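Hydroxyindole o-methyltransferase (Homo sapiens, PDB 4A6D) catalyses the last step of melatonin synthesis, transferring a methyl group from S-adenosyl-L-methionine to N-acetylserotonin. Local coordinates at residues T173-S178 / Y338-A343. Sequence-based numbering, arbitrary orientation.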
loop_
_atom_site.group_PDB
_atom_site.type_symbol
_atom_site.label_atom_id
_atom_site.label_comp_id
_atom_site.label_asym_id
_atom_site.label_seq_id
_atom_site.Cartn_x
_atom_site.Cartn_y
_atom_site.Cartn_z
ATOM N N THR A 173 -31.261 9.306 4.763
ATOM C CA THR A 173 -32.307 9.962 3.956
ATOM C C THR A 173 -32.677 9.257 2.638
ATOM O O THR A 173 -33.573 9.734 1.941
ATOM C CB THR A 173 -32.108 11.482 3.803
ATOM O OG1 THR A 173 -30.933 11.728 3.037
ATOM C CG2 THR A 173 -32.075 12.213 5.139
ATOM N N ALA A 174 -32.040 8.104 2.334
ATOM C CA ALA A 174 -32.338 7.251 1.178
ATOM C C ALA A 174 -33.850 6.842 1.222
ATOM O O ALA A 174 -34.517 6.812 0.190
ATOM C CB ALA A 174 -31.442 6.006 1.219
ATOM N N PHE A 175 -34.369 6.556 2.431
ATOM C CA PHE A 175 -35.764 6.223 2.733
ATOM C C PHE A 175 -36.244 7.181 3.824
ATOM O O PHE A 175 -35.446 7.629 4.650
ATOM C CB PHE A 175 -35.898 4.763 3.232
ATOM C CG PHE A 175 -35.373 3.705 2.286
ATOM C CD1 PHE A 175 -36.162 3.230 1.235
ATOM C CD2 PHE A 175 -34.088 3.184 2.441
ATOM C CE1 PHE A 175 -35.661 2.276 0.334
ATOM C CE2 PHE A 175 -33.588 2.223 1.549
ATOM C CZ PHE A 175 -34.380 1.760 0.513
ATOM N N ASP A 176 -37.540 7.484 3.832
ATOM C CA ASP A 176 -38.172 8.352 4.818
ATOM C C ASP A 176 -38.458 7.536 6.078
ATOM O O ASP A 176 -39.417 6.753 6.149
ATOM C CB ASP A 176 -39.440 9.009 4.237
ATOM C CG ASP A 176 -40.321 9.730 5.234
ATOM O OD1 ASP A 176 -39.802 10.163 6.294
ATOM O OD2 ASP A 176 -41.529 9.893 4.944
ATOM N N LEU A 177 -37.594 7.738 7.066
ATOM C CA LEU A 177 -37.601 7.032 8.338
ATOM C C LEU A 177 -38.452 7.710 9.406
ATOM O O LEU A 177 -38.559 7.183 10.517
ATOM C CB LEU A 177 -36.158 6.829 8.842
ATOM C CG LEU A 177 -35.068 6.276 7.907
ATOM C CD1 LEU A 177 -33.808 6.036 8.686
ATOM C CD2 LEU A 177 -35.474 4.961 7.271
ATOM N N SER A 178 -39.095 8.843 9.075
ATOM C CA SER A 178 -39.969 9.575 10.002
ATOM C C SER A 178 -41.159 8.701 10.419
ATOM O O SER A 178 -41.780 8.933 11.455
ATOM C CB SER A 178 -40.463 10.868 9.357
ATOM O OG SER A 178 -41.479 10.616 8.397
ATOM N N TYR A 338 -21.149 3.847 1.302
ATOM C CA TYR A 338 -22.257 3.138 1.931
ATOM C C TYR A 338 -23.620 3.381 1.331
ATOM O O TYR A 338 -24.006 4.521 1.034
ATOM C CB TYR A 338 -22.214 3.237 3.461
ATOM C CG TYR A 338 -20.942 2.634 3.988
ATOM C CD1 TYR A 338 -20.799 1.252 4.099
ATOM C CD2 TYR A 338 -19.810 3.425 4.207
ATOM C CE1 TYR A 338 -19.577 0.678 4.466
ATOM C CE2 TYR A 338 -18.610 2.865 4.649
ATOM C CZ TYR A 338 -18.492 1.491 4.755
ATOM O OH TYR A 338 -17.292 0.936 5.133
ATOM N N ASP A 339 -24.320 2.269 1.094
ATOM C CA ASP A 339 -25.668 2.270 0.531
ATOM C C ASP A 339 -26.675 1.906 1.612
ATOM O O ASP A 339 -26.288 1.564 2.735
ATOM C CB ASP A 339 -25.744 1.321 -0.688
ATOM C CG ASP A 339 -24.701 1.616 -1.755
ATOM O OD1 ASP A 339 -24.795 2.694 -2.403
ATOM O OD2 ASP A 339 -23.805 0.761 -1.963
ATOM N N ALA A 340 -27.951 1.960 1.286
ATOM C CA ALA A 340 -29.009 1.629 2.263
ATOM C C ALA A 340 -29.967 0.601 1.716
ATOM O O ALA A 340 -30.366 0.681 0.555
ATOM C CB ALA A 340 -29.780 2.887 2.628
ATOM N N ILE A 341 -30.330 -0.362 2.554
ATOM C CA ILE A 341 -31.350 -1.391 2.294
ATOM C C ILE A 341 -32.402 -1.269 3.386
ATOM O O ILE A 341 -32.051 -1.236 4.574
ATOM C CB ILE A 341 -30.772 -2.835 2.340
ATOM C CG1 ILE A 341 -29.875 -3.115 1.143
ATOM C CG2 ILE A 341 -31.914 -3.892 2.467
ATOM C CD1 ILE A 341 -28.977 -4.189 1.383
ATOM N N LEU A 342 -33.692 -1.267 2.980
ATOM C CA LEU A 342 -34.818 -1.290 3.895
ATOM C C LEU A 342 -35.783 -2.414 3.529
ATOM O O LEU A 342 -36.202 -2.516 2.371
ATOM C CB LEU A 342 -35.542 0.060 3.907
ATOM C CG LEU A 342 -36.796 0.157 4.756
ATOM C CD1 LEU A 342 -36.436 0.209 6.217
ATOM C CD2 LEU A 342 -37.609 1.400 4.384
ATOM N N ALA A 343 -36.130 -3.247 4.520
ATOM C CA ALA A 343 -37.141 -4.310 4.408
ATOM C C ALA A 343 -38.119 -4.187 5.592
ATOM O O ALA A 343 -37.801 -3.571 6.616
ATOM C CB ALA A 343 -36.488 -5.681 4.381
#
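F175 lays one face of its ring on L342: CB of L342 lies 3.7 Å from the ring centroid and only 12° off the ring normal, a CH-pi contact. The same leucine reaches the root of the ring with a methyl, its CD2 standing 3.8 Å from CG of F175. In L342, CG is anti to the backbone N (chi1 176°), which sends CD2 along the ring toward CB of F175; the two side chains slide past each other in opposite directions. At the ring edge, near its plane, CE2 of F175 comes within 3.7 Å of the carbonyl O of A340. A smaller contact joins methyl to methyl, CB of A174 to CB of A340 at 3.8 Å. A340 and L342, alternate residues of strand 339-344, both point toward the loop from helix 164-173 to strand 182-186. Strand 339-344 runs antiparallel between 278-283 and 329-332, as in the class I Rossmann-like methyltransferase sheet with its 3-2-1-4-5-7-6 order. The F175 side chain also touches Q330 and K332 of the neighbouring strand 329-332. Replacing F175 by an alanine removes the ring, which is likely to leave CB and CD2 of L342 without their aromatic cover and open a gap between the loop and strand 339-344. Just after F175 the loop makes an Asx turn, OD1 of D176 accepting from N of S178 at 3.2 Å and from OG of S178 at 2.7 Å.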